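Local coordinates for protein BspA (BspA_V) (PDB 5DZ8) that forms the variable domain of a cell wall-anchored streptococcal surface adhesin and probably contributes to attachment to host or microbial partners, at residues I8-K13 with F35-D40; K52-V57 with L78-Y83. All coordinates share one frame; numbering follows the deposited sequence.

Both contacts lie in one antiparallel sheet, their centres 11 Å apart. Interaction 1 spans strands 4-12 and 34-42, which have strand 25-29 between them; interaction 2 is the direct pairing of the next two strands, 47-63 and 69-85. Strand 34-42 joins the two. A probable hydrogen bond of 2.9 Å runs from Phe37 N to Leu53 O, and on the polar side Lys52 NZ forms a 2.8 Å salt bridge with Glu36 OE2. His39 CE1 packs 3.2 Å from Tyr81 OH. A bound acetate, probably from the crystallisation liquor, lies about 5 Å from the side chain of Phe35, and an acetate lies about 6 Å from that of Thr54.

Interaction 1. Residues I8-K13 with F35-D40; sequences IKAQAK and FEFNHD
Ile8 has CG1 anti to its backbone N (chi1 -170°), while Phe37 swings its ring to the side of its own backbone N (chi1 -71°); together these torsions bring CG1 of Ile8 to 4.1 Å from CZ of Phe37, the two side chains crossing at about a right angle. The other branch of Ile8 works on a different neighbour: CG2 rests 3.7 Å from CB of Phe35. Beyond CG1, the terminal CD1 of Ile8 sits over one face of the Phe35 ring, toward its rim, so a single isoleucine touches both phenylalanines. The Phe37 ring also reaches the backbone of strand 8-12, one strand further over: Lys9 CA lies in plane at the ring edge, and Lys9 C is 3.8 Å from Phe37 CZ. A separate side-chain contact brings Ala10 CB to 3.8 Å from Phe37 CE1.

On the opposite side of strand 35-40, Asn38 ND2 donates to OE2 of Glu36 at 2.8 Å, in the amide plane and on the anti lone pair. The Lys9 side chain leaves its strand away from segment 35-40, and its NZ hydrogen-bonds to Leu162 O and Ser164 OG of the second subunit, whose strand extends the sheet.

The axes of segments 8-12 and 35-40 come no closer than 8.5 Å, so the strands are not paired directly: strand 25-29 lies between them, and the apolar side chains meet across Ala27 and Thr29, as next-but-one strands do on the buried face of an antiparallel beta sheet.

Interaction 2. Residues K52-V57 with L78-Y83; sequences KLTGKV and LYKYEY
Thr54 O is gripped by two successive amides of the facing strand: Tyr79 N at 2.9 Å and, weakly, Lys80 N at 3.5 Å. Two residues facing one make this a classic beta bulge, set into the antiparallel hairpin of strands 47-63 and 69-85. Lys80 N has a nearer partner in the Thr54 side chain, whose OG1 stands between its backbone N and carbonyl carbon (chi1 49°) and accepts at 3.0 Å, though the bond is bent (133°). Thr54 thus holds the bulge with both its carbonyl and its hydroxyl oxygen.

Thr54 N donates to Lys80 O at 3.0 Å, and beyond it Lys52 and Glu82 form a hydrogen-bonded pair, with Lys52 N to Glu82 O at 2.7 Å and Glu82 N to Lys52 O nearly straight at 171°. Their side chains run side by side in the same direction, but the lysine ammonium is bound by Glu36 of strand 34-42, and its aliphatic CE is what comes near Glu82 OE1.

On the face that carries Leu53, Leu78 and Tyr81 the contacts are mainly apolar. Leu53 sends CD2 to 4.1 Å from CD1 of Leu78 and lays CD1 by CB of Tyr81, its side chain at about a right angle to the tyrosine. Phe147 packs on both leucines, and the Tyr81 ring stacks with Phe98.

At the bulge, Tyr79 turns one ring face to the backbone of Gly55, and its OH reaches 3.5 Å from CD of Lys56, which runs alongside; Gly55 CA lies 4.0 Å above the tyrosine ring plane, offset toward the rim.

Interaction 1. Residues I8-K13 with F35-D40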
loop_
_atom_site.group_PDB
_atom_site.type_symbol
_atom_site.label_atom_id
_atom_site.label_comp_id
_atom_site.label_asym_id
_atom_site.label_seq_id
_atom_site.Cartn_x
_atom_site.Cartn_y
_atom_site.Cartn_z
ATOM N N ILE A 8 -16.382 -12.931 19.424
ATOM C CA ILE A 8 -15.634 -12.648 18.239
ATOM C C ILE A 8 -14.610 -11.590 18.567
ATOM O O ILE A 8 -14.860 -10.727 19.361
ATOM C CB ILE A 8 -16.535 -12.342 17.009
ATOM C CG1 ILE A 8 -15.699 -12.290 15.732
ATOM C CG2 ILE A 8 -17.257 -11.022 17.160
ATOM C CD1 ILE A 8 -16.549 -12.186 14.459
ATOM N N LYS A 9 -13.441 -11.715 17.958
ATOM C CA LYS A 9 -12.345 -10.835 18.178
ATOM C C LYS A 9 -11.435 -10.681 16.944
ATOM O O LYS A 9 -11.542 -11.404 15.974
ATOM C CB LYS A 9 -11.551 -11.287 19.413
ATOM C CG LYS A 9 -10.796 -12.567 19.326
ATOM C CD LYS A 9 -10.900 -13.331 20.688
ATOM C CE LYS A 9 -11.440 -14.777 20.538
ATOM N NZ LYS A 9 -12.771 -14.941 19.819
ATOM N N ALA A 10 -10.539 -9.730 17.008
ATOM C CA ALA A 10 -9.636 -9.448 15.901
ATOM C C ALA A 10 -8.232 -9.435 16.430
ATOM O O ALA A 10 -7.942 -8.837 17.480
ATOM C CB ALA A 10 -9.968 -8.107 15.278
ATOM N N GLN A 11 -7.384 -10.106 15.691
ATOM C CA GLN A 11 -6.001 -10.231 16.024
ATOM C C GLN A 11 -5.159 -9.978 14.787
ATOM O O GLN A 11 -5.422 -10.525 13.692
ATOM C CB GLN A 11 -5.730 -11.630 16.565
ATOM C CG GLN A 11 -4.385 -11.721 17.262
ATOM C CD GLN A 11 -4.103 -13.104 17.877
ATOM O OE1 GLN A 11 -3.293 -13.223 18.827
ATOM N NE2 GLN A 11 -4.736 -14.150 17.319
ATOM N N ALA A 12 -4.150 -9.140 14.962
ATOM C CA ALA A 12 -3.216 -8.812 13.891
ATOM C C ALA A 12 -2.283 -9.988 13.642
ATOM O O ALA A 12 -1.882 -10.620 14.574
ATOM C CB ALA A 12 -2.419 -7.571 14.258
ATOM N N LYS A 13 -2.011 -10.276 12.364
ATOM C CA LYS A 13 -0.903 -11.130 11.899
ATOM C C LYS A 13 0.489 -10.697 12.408
ATOM O O LYS A 13 1.136 -9.834 11.817
ATOM C CB LYS A 13 -0.873 -11.144 10.358
ATOM N N PHE A 35 -22.476 -8.263 16.287
ATOM C CA PHE A 35 -21.226 -7.716 16.733
ATOM C C PHE A 35 -20.914 -6.379 16.154
ATOM O O PHE A 35 -21.411 -5.999 15.109
ATOM C CB PHE A 35 -20.063 -8.688 16.453
ATOM C CG PHE A 35 -19.711 -8.836 14.984
ATOM C CD1 PHE A 35 -18.914 -7.911 14.353
ATOM C CD2 PHE A 35 -20.222 -9.916 14.214
ATOM C CE1 PHE A 35 -18.591 -8.059 12.994
ATOM C CE2 PHE A 35 -19.891 -10.069 12.872
ATOM C CZ PHE A 35 -19.083 -9.144 12.249
ATOM N N GLU A 36 -19.957 -5.750 16.797
ATOM C CA GLU A 36 -19.465 -4.473 16.424
ATOM C C GLU A 36 -18.020 -4.305 16.928
ATOM O O GLU A 36 -17.754 -4.310 18.143
ATOM C CB GLU A 36 -20.377 -3.440 17.056
ATOM C CG GLU A 36 -19.854 -2.041 17.004
ATOM C CD GLU A 36 -20.732 -1.065 17.747
ATOM O OE1 GLU A 36 -21.978 -1.260 17.748
ATOM O OE2 GLU A 36 -20.151 -0.100 18.330
ATOM N N PHE A 37 -17.116 -4.172 15.966
ATOM C CA PHE A 37 -15.738 -3.711 16.195
ATOM C C PHE A 37 -15.592 -2.201 16.109
ATOM O O PHE A 37 -16.041 -1.612 15.169
ATOM C CB PHE A 37 -14.815 -4.301 15.126
ATOM C CG PHE A 37 -14.593 -5.768 15.283
ATOM C CD1 PHE A 37 -13.743 -6.240 16.271
ATOM C CD2 PHE A 37 -15.260 -6.673 14.491
ATOM C CE1 PHE A 37 -13.548 -7.591 16.427
ATOM C CE2 PHE A 37 -15.030 -8.038 14.617
ATOM C CZ PHE A 37 -14.164 -8.491 15.573
ATOM N N ASN A 38 -14.902 -1.603 17.062
ATOM C CA ASN A 38 -14.568 -0.160 17.034
ATOM C C ASN A 38 -13.067 -0.015 16.984
ATOM O O ASN A 38 -12.406 -0.671 17.707
ATOM C CB ASN A 38 -15.148 0.480 18.297
ATOM C CG ASN A 38 -16.657 0.668 18.182
ATOM O OD1 ASN A 38 -17.113 1.527 17.436
ATOM N ND2 ASN A 38 -17.435 -0.162 18.861
ATOM N N HIS A 39 -12.521 0.802 16.117
ATOM C CA HIS A 39 -11.092 1.109 16.149
ATOM C C HIS A 39 -10.765 2.625 16.107
ATOM O O HIS A 39 -11.397 3.409 15.384
ATOM C CB HIS A 39 -10.357 0.348 15.050
ATOM C CG HIS A 39 -10.506 0.915 13.664
ATOM N ND1 HIS A 39 -11.353 0.366 12.719
ATOM C CD2 HIS A 39 -9.867 1.937 13.038
ATOM C CE1 HIS A 39 -11.232 1.021 11.579
ATOM N NE2 HIS A 39 -10.345 1.984 11.747
ATOM N N ASP A 40 -9.774 3.020 16.909
ATOM C CA ASP A 40 -9.188 4.375 16.900
ATOM C C ASP A 40 -8.180 4.490 15.777
ATOM O O ASP A 40 -7.307 3.649 15.662
ATOM C CB ASP A 40 -8.444 4.633 18.214
ATOM C CG ASP A 40 -9.354 5.066 19.330
ATOM O OD1 ASP A 40 -10.565 4.756 19.272
ATOM O OD2 ASP A 40 -8.850 5.734 20.270
#

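Interaction 2. Residues K52-V57 with L78-Y83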
loop_
_atom_site.group_PDB
_atom_site.type_symbol
_atom_site.label_atom_id
_atom_site.label_comp_id
_atom_site.label_asym_id
_atom_site.label_seq_id
_atom_site.Cartn_x
_atom_site.Cartn_y
_atom_site.Cartn_z
ATOM N N LYS A 52 -15.844 1.771 12.618
ATOM C CA LYS A 52 -16.785 0.859 13.190
ATOM C C LYS A 52 -17.227 -0.109 12.092
ATOM O O LYS A 52 -17.707 0.318 11.045
ATOM C CB LYS A 52 -18.008 1.589 13.710
ATOM C CG LYS A 52 -19.018 0.680 14.400
ATOM C CD LYS A 52 -20.445 1.214 14.436
ATOM C CE LYS A 52 -20.542 2.469 15.245
ATOM N NZ LYS A 52 -20.271 2.153 16.663
ATOM N N LEU A 53 -17.023 -1.398 12.339
ATOM C CA LEU A 53 -17.519 -2.459 11.476
ATOM C C LEU A 53 -18.586 -3.244 12.247
ATOM O O LEU A 53 -18.276 -3.793 13.310
ATOM C CB LEU A 53 -16.386 -3.417 11.122
ATOM C CG LEU A 53 -16.700 -4.529 10.107
ATOM C CD1 LEU A 53 -16.959 -3.977 8.710
ATOM C CD2 LEU A 53 -15.523 -5.495 10.049
ATOM N N THR A 54 -19.797 -3.301 11.693
ATOM C CA THR A 54 -20.925 -4.017 12.263
ATOM C C THR A 54 -21.253 -5.226 11.427
ATOM O O THR A 54 -21.049 -5.242 10.233
ATOM C CB THR A 54 -22.184 -3.138 12.275
ATOM O OG1 THR A 54 -22.342 -2.556 10.976
ATOM C CG2 THR A 54 -22.000 -2.004 13.289
ATOM N N GLY A 55 -21.782 -6.234 12.083
ATOM C CA GLY A 55 -22.113 -7.465 11.430
ATOM C C GLY A 55 -22.847 -8.453 12.326
ATOM O O GLY A 55 -23.211 -8.133 13.408
ATOM N N LYS A 56 -23.014 -9.675 11.860
ATOM C CA LYS A 56 -23.684 -10.699 12.627
ATOM C C LYS A 56 -23.237 -12.060 12.193
ATOM O O LYS A 56 -23.264 -12.361 11.006
ATOM C CB LYS A 56 -25.157 -10.632 12.414
ATOM C CG LYS A 56 -25.917 -11.495 13.408
ATOM C CD LYS A 56 -27.381 -11.336 13.153
ATOM C CE LYS A 56 -28.198 -12.222 14.088
ATOM N NZ LYS A 56 -27.835 -13.630 13.888
ATOM N N VAL A 57 -22.837 -12.881 13.161
ATOM C CA VAL A 57 -22.558 -14.288 12.915
ATOM C C VAL A 57 -23.866 -15.018 13.028
ATOM O O VAL A 57 -24.603 -14.832 14.014
ATOM C CB VAL A 57 -21.533 -14.864 13.902
ATOM C CG1 VAL A 57 -21.194 -16.310 13.564
ATOM C CG2 VAL A 57 -20.254 -14.035 13.839
ATOM N N LEU A 78 -21.610 -9.118 7.106
ATOM C CA LEU A 78 -21.181 -7.762 7.383
ATOM C C LEU A 78 -22.248 -6.744 6.942
ATOM O O LEU A 78 -22.680 -6.769 5.799
ATOM C CB LEU A 78 -19.864 -7.445 6.699
ATOM C CG LEU A 78 -18.572 -8.189 7.110
ATOM C CD1 LEU A 78 -18.284 -8.214 8.616
ATOM C CD2 LEU A 78 -18.575 -9.600 6.576
ATOM N N TYR A 79 -22.596 -5.831 7.844
ATOM C CA TYR A 79 -23.591 -4.808 7.594
ATOM C C TYR A 79 -22.929 -3.532 7.128
ATOM O O TYR A 79 -23.046 -3.169 5.963
ATOM C CB TYR A 79 -24.425 -4.531 8.845
ATOM C CG TYR A 79 -25.282 -5.687 9.365
ATOM C CD1 TYR A 79 -25.779 -6.679 8.535
ATOM C CD2 TYR A 79 -25.660 -5.724 10.710
ATOM C CE1 TYR A 79 -26.553 -7.711 9.042
ATOM C CE2 TYR A 79 -26.460 -6.732 11.217
ATOM C CZ TYR A 79 -26.892 -7.727 10.389
ATOM O OH TYR A 79 -27.668 -8.691 10.936
ATOM N N LYS A 80 -22.203 -2.854 8.008
ATOM C CA LYS A 80 -21.705 -1.534 7.672
ATOM C C LYS A 80 -20.276 -1.313 8.108
ATOM O O LYS A 80 -19.828 -1.852 9.107
ATOM C CB LYS A 80 -22.586 -0.459 8.311
ATOM C CG LYS A 80 -23.960 -0.353 7.679
ATOM C CD LYS A 80 -24.748 0.886 8.145
ATOM C CE LYS A 80 -26.230 0.831 7.746
ATOM N NZ LYS A 80 -26.433 0.467 6.286
ATOM N N TYR A 81 -19.596 -0.468 7.361
ATOM C CA TYR A 81 -18.389 0.160 7.805
ATOM C C TYR A 81 -18.545 1.664 7.833
ATOM O O TYR A 81 -18.741 2.284 6.789
ATOM C CB TYR A 81 -17.197 -0.218 6.932
ATOM C CG TYR A 81 -15.894 0.403 7.426
ATOM C CD1 TYR A 81 -15.317 -0.010 8.626
ATOM C CD2 TYR A 81 -15.277 1.438 6.720
ATOM C CE1 TYR A 81 -14.148 0.577 9.104
ATOM C CE2 TYR A 81 -14.109 2.040 7.193
ATOM C CZ TYR A 81 -13.549 1.604 8.370
ATOM O OH TYR A 81 -12.400 2.192 8.833
ATOM N N GLU A 82 -18.385 2.219 9.028
ATOM C CA GLU A 82 -18.472 3.618 9.268
ATOM C C GLU A 82 -17.174 4.204 9.841
ATOM O O GLU A 82 -16.469 3.539 10.642
ATOM C CB GLU A 82 -19.581 3.901 10.283
ATOM C CG GLU A 82 -20.973 3.537 9.801
ATOM C CD GLU A 82 -21.963 3.314 10.936
ATOM O OE1 GLU A 82 -21.838 3.978 11.988
ATOM O OE2 GLU A 82 -22.886 2.475 10.790
ATOM N N TYR A 83 -16.917 5.463 9.444
ATOM C CA TYR A 83 -15.795 6.200 9.856
ATOM C C TYR A 83 -16.203 7.593 10.197
ATOM O O TYR A 83 -16.757 8.283 9.362
ATOM C CB TYR A 83 -14.710 6.202 8.781
ATOM C CG TYR A 83 -13.465 6.973 9.225
ATOM C CD1 TYR A 83 -12.517 6.412 10.076
ATOM C CD2 TYR A 83 -13.277 8.283 8.848
ATOM C CE1 TYR A 83 -11.389 7.130 10.463
ATOM C CE2 TYR A 83 -12.166 9.025 9.262
ATOM C CZ TYR A 83 -11.217 8.448 10.044
ATOM O OH TYR A 83 -10.122 9.209 10.413
#